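Chitinase (Chromobacterium violaceum, PDB 4TXG) probably hydrolyses the glycosidic bonds of chitin, as a family 18 glycoside hydrolase that is also expected to bind this polysaccharide. Local coordinates at residues Gly272-Met277 with Val309-Glu314; Asn291-Ser296 with Val343-Thr348. One frame throughout, in Å; residues are numbered along the deposited sequence.

Interaction 1: residues Gly272-Met277 with Val309-Glu314; sequences GGFYSM and VDIDFE. With CS (cesium ion), chain D.
Phe274, on the short helix 273-278, and Phe313 bring their CA atoms to 6.6 Å, the nearest CA pair of segments 272-277 and 309-314. Strand 308-312 belongs to the TIM barrel, and the sequence VDIDFE ends the DxxDxDxE signature of GH18 enzymes; Glu314 occupies the signature's glutamate position, consistent with the catalytic acid of relatives. The helix lies in the long excursion between strands 247-253 and 308-312.

An aromatic cluster of Phe274, Tyr275 and Phe313 makes the junction. The two phenylalanine side chains run past one another in opposite directions with planes only 14° apart, but so far slid that the rings barely overlap. Instead each CB sits over the centre of the other's ring: Phe274 CB stands 3.5 Å from the Phe313 centroid, almost on the ring normal, and Phe313 CB covers a face of Phe274 in return. Beyond it, Phe274 CZ meets Ile311 CG2 at 4.0 Å. Phe313 has CG anti to its backbone N (chi1 -178°), which turns one face to Phe274 CB and the edge to Tyr275. That edge strikes the tyrosine face in a T-shaped pair with planes at 85°, CE1 of Phe313 lying 3.7 Å from Tyr275 CE1, off the middle of the ring.

A water at the edge of the tyrosine ring accepts from Tyr275 OH and donates to the carbonyl O of Glu314; the same hydroxyl is also hydrogen-bonded to Tyr315 N, while Thr258 OG1 takes the Glu314 N-H. This backbone stays beside the cluster as the glutamate side chain extends the other way, where a cesium ion is held by both carboxylate oxygens, five waters and Met395 SD, with Glu314 OE1 3.2 Å from the ion.

Interaction 2: residues Asn291-Ser296 with Val343-Thr348; sequences NAFSDS and VALLQT
The Phe293 ring has Leu345 CD1 approaching obliquely, 3.8 Å from Phe293 CD2, and on the same side of its plane CE of Met277, from helix 273-278, stands over the face near CG. The other flat group, the Asn291 amide, turns its oxygen to the neighbouring helix: OD1 lies 3.6 Å from Thr348 CG2, the two side chains crossing at about a right angle. These residues join helices 287-304 and 338-360, neighbouring outer helices of the TIM barrel. The axes of 291-296 and 343-348 come within 9.8 Å at a crossing angle of -35°, running broadly the same way.

Between these ends of the contact, Ser294 faces Thr348, and their CA atoms make the closest pair. Ser294 OG donates no bond across: it is hydrogen-bonded to Ile290 O in its own helix. The Thr348 methyl touches two oxygens, Asn291 OD1 and, at 3.7 Å from CG2, Ser294 OG. With CG2 anti to the backbone N of Thr348, the hydroxyl swings back beside that N (chi1 -55°) and donates to Ala344 O at 2.8 Å from OG1.

One water bridges the helices, donating to Asn291 OD1 and, at 2.8 Å, to Thr348 OG1. The threonine hydroxyl is therefore used twice, as donor within its helix and acceptor from the water. The direct contact consists of van der Waals touches, apolar at Phe293 and Leu345 and methyl against oxygen at Thr348, and between these two segments the polar link runs through the water.

Overall arrangement
Interactions 1 and 2 have centres 11 Å apart and lie in the same sector of the GH18 TIM barrel. Their segments alternate along the chain: helix 273-278, helix 287-304, strand 308-312, then helix 338-360. Interaction 1 joins the excursion helix to the barrel strand, whereas interaction 2 lies farther out, between the two barrel helices that precede and follow that strand. The contacts meet directly: Met277 CE reaches Phe293 CG at 3.5 Å, Phe274 CE1 touches Leu345 CD2, and Ile311 CD1 packs on Phe293 CE2. Continuous apolar packing thus runs from the outer helices to the strand bearing the family signature.

Interaction 1: residues Gly272-Met277 with Val309-Glu314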
ATOM      1  N   GLY A 272      -1.184  16.734  14.786  1.00 11.93           N
ATOM      2  CA  GLY A 272      -0.673  15.422  15.162  1.00 11.88           C
ATOM      3  C   GLY A 272      -1.354  14.289  14.408  1.00 13.23           C
ATOM      4  O   GLY A 272      -0.783  13.210  14.256  1.00  8.71           O
ATOM      5  N   GLY A 273      -2.576  14.535  13.938  1.00 11.39           N
ATOM      6  CA  GLY A 273      -3.316  13.558  13.145  1.00 10.72           C
ATOM      7  C   GLY A 273      -3.312  12.146  13.704  1.00  8.33           C
ATOM      8  O   GLY A 273      -3.633  11.928  14.869  1.00  9.06           O
ATOM      9  N   PHE A 274      -2.946  11.184  12.863  1.00  7.22           N
ATOM     10  CA  PHE A 274      -2.864   9.784  13.275  1.00  7.59           C
ATOM     11  C   PHE A 274      -1.910   9.554  14.451  1.00  6.99           C
ATOM     12  O   PHE A 274      -2.138   8.671  15.268  1.00  6.96           O
ATOM     13  CB  PHE A 274      -2.406   8.916  12.092  1.00  9.56           C
ATOM     14  CG  PHE A 274      -3.519   8.473  11.181  1.00  9.02           C
ATOM     15  CD1 PHE A 274      -4.409   7.491  11.582  1.00  8.48           C
ATOM     16  CD2 PHE A 274      -3.643   9.002   9.907  1.00 13.59           C
ATOM     17  CE1 PHE A 274      -5.426   7.065  10.740  1.00 10.77           C
ATOM     18  CE2 PHE A 274      -4.661   8.576   9.060  1.00 10.82           C
ATOM     19  CZ  PHE A 274      -5.546   7.612   9.475  1.00  5.90           C
ATOM     20  N   TYR A 275      -0.822  10.311  14.520  1.00  9.52           N
ATOM     21  CA  TYR A 275       0.162  10.066  15.573  1.00  8.26           C
ATOM     22  C   TYR A 275      -0.437  10.316  16.955  1.00  9.29           C
ATOM     23  O   TYR A 275      -0.297   9.490  17.866  1.00  9.77           O
ATOM     24  CB  TYR A 275       1.396  10.940  15.378  1.00  6.99           C
ATOM     25  CG  TYR A 275       2.158  10.642  14.107  1.00  7.18           C
ATOM     26  CD1 TYR A 275       2.922   9.489  13.988  1.00  9.62           C
ATOM     27  CD2 TYR A 275       2.117  11.523  13.029  1.00  9.64           C
ATOM     28  CE1 TYR A 275       3.626   9.208  12.829  1.00  9.54           C
ATOM     29  CE2 TYR A 275       2.823  11.262  11.869  1.00  7.99           C
ATOM     30  CZ  TYR A 275       3.575  10.103  11.774  1.00 10.69           C
ATOM     31  OH  TYR A 275       4.283   9.835  10.629  1.00 12.50           O
ATOM     32  N   SER A 276      -1.117  11.447  17.105  1.00  9.17           N
ATOM     33  CA  SER A 276      -1.657  11.814  18.408  1.00 10.08           C
ATOM     34  C   SER A 276      -2.965  11.068  18.671  1.00  9.62           C
ATOM     35  O   SER A 276      -3.319  10.819  19.820  1.00 12.25           O
ATOM     36  CB  SER A 276      -1.847  13.337  18.500  1.00 12.83           C
ATOM     37  OG  SER A 276      -2.514  13.838  17.358  1.00 17.54           O
ATOM     38  N   MET A 277      -3.664  10.685  17.604  1.00  7.65           N
ATOM     39  CA  MET A 277      -4.921   9.957  17.755  1.00  8.26           C
ATOM     40  C   MET A 277      -4.671   8.528  18.239  1.00  8.89           C
ATOM     41  O   MET A 277      -5.472   7.992  19.006  1.00  8.40           O
ATOM     42  CB  MET A 277      -5.719   9.942  16.437  1.00  7.48           C
ATOM     43  CG  MET A 277      -7.073   9.197  16.513  1.00  7.60           C
ATOM     44  SD  MET A 277      -6.976   7.444  16.024  1.00  8.60           S
ATOM     45  CE  MET A 277      -6.886   7.648  14.262  1.00  8.77           C
ATOM     46  N   VAL A 309     -13.423   1.968   4.652  1.00  6.54           N
ATOM     47  CA  VAL A 309     -12.435   2.980   5.017  1.00  6.43           C
ATOM     48  C   VAL A 309     -11.057   2.482   4.607  1.00  9.84           C
ATOM     49  O   VAL A 309     -10.728   1.313   4.829  1.00  8.20           O
ATOM     50  CB  VAL A 309     -12.461   3.267   6.539  1.00 10.40           C
ATOM     51  CG1 VAL A 309     -11.404   4.287   6.922  1.00 11.99           C
ATOM     52  CG2 VAL A 309     -13.823   3.772   6.942  1.00 16.42           C
ATOM     53  N   ASP A 310     -10.269   3.370   4.004  1.00  7.24           N
ATOM     54  CA  ASP A 310      -8.912   3.066   3.577  1.00  7.25           C
ATOM     55  C   ASP A 310      -7.960   3.884   4.446  1.00  8.60           C
ATOM     56  O   ASP A 310      -7.948   5.110   4.390  1.00 10.61           O
ATOM     57  CB  ASP A 310      -8.745   3.395   2.090  1.00  7.79           C
ATOM     58  CG  ASP A 310      -7.330   3.185   1.587  1.00 11.16           C
ATOM     59  OD1 ASP A 310      -6.840   2.032   1.639  1.00  9.44           O
ATOM     60  OD2 ASP A 310      -6.728   4.178   1.115  1.00 12.97           O
ATOM     61  N   ILE A 311      -7.195   3.212   5.295  1.00  5.78           N
ATOM     62  CA  ILE A 311      -6.305   3.910   6.211  1.00  5.61           C
ATOM     63  C   ILE A 311      -4.962   4.161   5.538  1.00  8.09           C
ATOM     64  O   ILE A 311      -4.259   3.220   5.192  1.00  9.06           O
ATOM     65  CB  ILE A 311      -6.092   3.098   7.508  1.00  6.40           C
ATOM     66  CG1 ILE A 311      -7.429   2.875   8.212  1.00  8.40           C
ATOM     67  CG2 ILE A 311      -5.066   3.790   8.415  1.00  8.72           C
ATOM     68  CD1 ILE A 311      -8.127   4.183   8.670  1.00 10.54           C
ATOM     69  N   ASP A 312      -4.621   5.429   5.341  1.00  5.62           N
ATOM     70  CA  ASP A 312      -3.378   5.808   4.678  1.00  5.76           C
ATOM     71  C   ASP A 312      -2.490   6.578   5.663  1.00  9.47           C
ATOM     72  O   ASP A 312      -2.205   7.764   5.490  1.00  8.23           O
ATOM     73  CB  ASP A 312      -3.680   6.637   3.433  1.00  9.31           C
ATOM     74  CG  ASP A 312      -2.456   6.858   2.565  1.00 15.35           C
ATOM     75  OD1 ASP A 312      -1.341   6.418   2.945  1.00 18.84           O
ATOM     76  OD2 ASP A 312      -2.608   7.483   1.498  1.00 17.95           O
ATOM     77  N   PHE A 313      -2.091   5.872   6.711  1.00  7.87           N
ATOM     78  CA  PHE A 313      -1.265   6.401   7.793  1.00  8.72           C
ATOM     79  C   PHE A 313       0.201   6.337   7.357  1.00  7.70           C
ATOM     80  O   PHE A 313       0.775   5.248   7.266  1.00  6.80           O
ATOM     81  CB  PHE A 313      -1.568   5.564   9.057  1.00  9.23           C
ATOM     82  CG  PHE A 313      -0.854   5.977  10.335  1.00  6.80           C
ATOM     83  CD1 PHE A 313       0.216   6.870  10.360  1.00  8.39           C
ATOM     84  CD2 PHE A 313      -1.266   5.411  11.537  1.00  7.02           C
ATOM     85  CE1 PHE A 313       0.854   7.194  11.564  1.00  7.62           C
ATOM     86  CE2 PHE A 313      -0.647   5.739  12.746  1.00  6.41           C
ATOM     87  CZ  PHE A 313       0.421   6.625  12.755  1.00  6.29           C
ATOM     88  N   GLU A 314       0.798   7.494   7.060  1.00  5.91           N
ATOM     89  CA  GLU A 314       2.179   7.533   6.581  1.00  7.05           C
ATOM     90  C   GLU A 314       3.099   8.230   7.591  1.00 10.91           C
ATOM     91  O   GLU A 314       3.259   9.450   7.517  1.00  9.56           O
ATOM     92  CB  GLU A 314       2.254   8.245   5.211  1.00  6.49           C
ATOM     93  CG  GLU A 314       1.304   7.628   4.150  1.00  9.90           C
ATOM     94  CD  GLU A 314       1.460   8.185   2.727  1.00 15.29           C
ATOM     95  OE1 GLU A 314       2.359   9.008   2.461  1.00 14.86           O
ATOM     96  OE2 GLU A 314       0.663   7.784   1.855  1.00 14.79           O
TER
HETATM   97 CS    CS D 803       2.471   7.937  -0.600  1.00 55.60          CS
HETATM   98  O   HOH W   1       4.300  11.693   8.695  1.00 11.05           O
HETATM   99  O   HOH W   2      -0.818   8.256  -0.576  1.00 18.72           O
HETATM  100  O   HOH W   3       2.579  11.136  -1.752  1.00 33.82           O
HETATM  101  O   HOH W   4       5.015   8.790   0.966  1.00 29.07           O
HETATM  102  O   HOH W   5      -0.206   7.540  -2.720  1.00 27.16           O
HETATM  103  O   HOH W   6       4.438   8.002  -2.448  1.00 42.96           O

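Interaction 2: residues Asn291-Ser296 with Val343-Thr348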
ATOM      1  N   ASN A 291     -11.111   5.152  19.833  1.00  8.55           N
ATOM      2  CA  ASN A 291     -12.550   4.938  19.921  1.00 13.70           C
ATOM      3  C   ASN A 291     -13.330   6.046  19.221  1.00 13.03           C
ATOM      4  O   ASN A 291     -14.295   5.775  18.501  1.00 12.11           O
ATOM      5  CB  ASN A 291     -13.003   4.841  21.381  1.00 14.57           C
ATOM      6  CG  ASN A 291     -12.622   3.524  22.034  1.00 21.09           C
ATOM      7  OD1 ASN A 291     -12.198   2.575  21.372  1.00 21.37           O
ATOM      8  ND2 ASN A 291     -12.789   3.457  23.346  1.00 23.50           N
ATOM      9  N   ALA A 292     -12.921   7.295  19.431  1.00 13.26           N
ATOM     10  CA  ALA A 292     -13.598   8.414  18.781  1.00 11.44           C
ATOM     11  C   ALA A 292     -13.481   8.302  17.273  1.00 10.88           C
ATOM     12  O   ALA A 292     -14.455   8.515  16.538  1.00 10.02           O
ATOM     13  CB  ALA A 292     -13.022   9.747  19.258  1.00 11.56           C
ATOM     14  N   PHE A 293     -12.284   7.970  16.807  1.00 10.07           N
ATOM     15  CA  PHE A 293     -12.076   7.843  15.372  1.00  8.90           C
ATOM     16  C   PHE A 293     -12.924   6.713  14.786  1.00  9.80           C
ATOM     17  O   PHE A 293     -13.608   6.897  13.772  1.00  8.89           O
ATOM     18  CB  PHE A 293     -10.599   7.604  15.047  1.00  6.93           C
ATOM     19  CG  PHE A 293     -10.350   7.420  13.585  1.00  7.48           C
ATOM     20  CD1 PHE A 293     -10.304   8.521  12.737  1.00 10.33           C
ATOM     21  CD2 PHE A 293     -10.207   6.155  13.049  1.00  8.24           C
ATOM     22  CE1 PHE A 293     -10.093   8.356  11.372  1.00 11.53           C
ATOM     23  CE2 PHE A 293      -9.991   5.984  11.691  1.00  9.42           C
ATOM     24  CZ  PHE A 293      -9.937   7.087  10.858  1.00 10.28           C
ATOM     25  N   SER A 294     -12.872   5.548  15.418  1.00  7.40           N
ATOM     26  CA  SER A 294     -13.561   4.374  14.891  1.00  9.08           C
ATOM     27  C   SER A 294     -15.065   4.582  14.849  1.00 11.49           C
ATOM     28  O   SER A 294     -15.712   4.271  13.845  1.00 10.01           O
ATOM     29  CB  SER A 294     -13.204   3.140  15.717  1.00  9.26           C
ATOM     30  OG  SER A 294     -11.800   2.898  15.614  1.00 11.38           O
ATOM     31  N   ASP A 295     -15.628   5.128  15.919  1.00  8.32           N
ATOM     32  CA  ASP A 295     -17.059   5.434  15.909  1.00  8.73           C
ATOM     33  C   ASP A 295     -17.398   6.460  14.824  1.00  9.90           C
ATOM     34  O   ASP A 295     -18.457   6.373  14.193  1.00 10.49           O
ATOM     35  CB  ASP A 295     -17.511   5.941  17.276  1.00 11.79           C
ATOM     36  CG  ASP A 295     -17.495   4.846  18.346  1.00 20.00           C
ATOM     37  OD1 ASP A 295     -17.443   3.644  17.996  1.00 21.82           O
ATOM     38  OD2 ASP A 295     -17.553   5.191  19.544  1.00 22.93           O
ATOM     39  N   SER A 296     -16.506   7.429  14.604  1.00 10.18           N
ATOM     40  CA  SER A 296     -16.753   8.458  13.595  1.00 10.78           C
ATOM     41  C   SER A 296     -16.703   7.858  12.189  1.00 11.94           C
ATOM     42  O   SER A 296     -17.399   8.329  11.291  1.00 10.34           O
ATOM     43  CB  SER A 296     -15.756   9.624  13.715  1.00 12.61           C
ATOM     44  OG  SER A 296     -14.480   9.298  13.193  1.00 10.64           O
ATOM     45  N   VAL A 343      -1.758  -1.243  15.606  1.00  7.35           N
ATOM     46  CA  VAL A 343      -2.485  -2.493  15.798  1.00  8.78           C
ATOM     47  C   VAL A 343      -3.787  -2.227  16.561  1.00  8.86           C
ATOM     48  O   VAL A 343      -4.845  -2.749  16.195  1.00  7.19           O
ATOM     49  CB  VAL A 343      -1.620  -3.530  16.533  1.00 10.00           C
ATOM     50  CG1 VAL A 343      -2.459  -4.694  17.010  1.00 14.02           C
ATOM     51  CG2 VAL A 343      -0.512  -4.012  15.598  1.00 12.02           C
ATOM     52  N   ALA A 344      -3.721  -1.394  17.598  1.00  7.36           N
ATOM     53  CA  ALA A 344      -4.934  -1.044  18.340  1.00  7.60           C
ATOM     54  C   ALA A 344      -5.960  -0.319  17.458  1.00 11.57           C
ATOM     55  O   ALA A 344      -7.163  -0.574  17.553  1.00  8.35           O
ATOM     56  CB  ALA A 344      -4.590  -0.191  19.553  1.00  7.91           C
ATOM     57  N   LEU A 345      -5.483   0.592  16.614  1.00  7.33           N
ATOM     58  CA  LEU A 345      -6.365   1.290  15.685  1.00  7.26           C
ATOM     59  C   LEU A 345      -7.094   0.301  14.764  1.00  8.83           C
ATOM     60  O   LEU A 345      -8.315   0.342  14.632  1.00  7.23           O
ATOM     61  CB  LEU A 345      -5.562   2.294  14.844  1.00  7.11           C
ATOM     62  CG  LEU A 345      -6.342   2.924  13.691  1.00  7.05           C
ATOM     63  CD1 LEU A 345      -7.501   3.750  14.242  1.00  7.45           C
ATOM     64  CD2 LEU A 345      -5.435   3.780  12.806  1.00  7.33           C
ATOM     65  N   LEU A 346      -6.344  -0.605  14.143  1.00  6.89           N
ATOM     66  CA  LEU A 346      -6.947  -1.522  13.177  1.00  6.78           C
ATOM     67  C   LEU A 346      -7.866  -2.536  13.852  1.00  8.74           C
ATOM     68  O   LEU A 346      -8.917  -2.875  13.309  1.00  7.36           O
ATOM     69  CB  LEU A 346      -5.859  -2.243  12.380  1.00  6.55           C
ATOM     70  CG  LEU A 346      -4.988  -1.315  11.513  1.00  9.29           C
ATOM     71  CD1 LEU A 346      -3.951  -2.103  10.730  1.00  8.82           C
ATOM     72  CD2 LEU A 346      -5.863  -0.483  10.574  1.00  8.78           C
ATOM     73  N   GLN A 347      -7.475  -3.029  15.028  1.00  7.13           N
ATOM     74  CA  GLN A 347      -8.312  -3.993  15.744  1.00  7.37           C
ATOM     75  C   GLN A 347      -9.638  -3.356  16.155  1.00  9.73           C
ATOM     76  O   GLN A 347     -10.702  -3.977  16.053  1.00  8.32           O
ATOM     77  CB  GLN A 347      -7.594  -4.544  16.983  1.00  8.38           C
ATOM     78  CG  GLN A 347      -8.444  -5.573  17.714  1.00 14.84           C
ATOM     79  CD  GLN A 347      -7.673  -6.365  18.750  1.00 32.49           C
ATOM     80  OE1 GLN A 347      -6.448  -6.273  18.839  1.00 40.12           O
ATOM     81  NE2 GLN A 347      -8.391  -7.161  19.535  1.00 41.19           N
ATOM     82  N   THR A 348      -9.579  -2.102  16.588  1.00  8.21           N
ATOM     83  CA  THR A 348     -10.778  -1.404  17.036  1.00  7.94           C
ATOM     84  C   THR A 348     -11.668  -1.026  15.857  1.00  7.89           C
ATOM     85  O   THR A 348     -12.895  -1.141  15.919  1.00  8.85           O
ATOM     86  CB  THR A 348     -10.420  -0.144  17.844  1.00  9.33           C
ATOM     87  OG1 THR A 348      -9.554  -0.511  18.926  1.00 10.55           O
ATOM     88  CG2 THR A 348     -11.685   0.503  18.429  1.00  9.41           C
TER
HETATM   89  O   HOH W   7      -9.688   0.805  21.428  1.00 30.63           O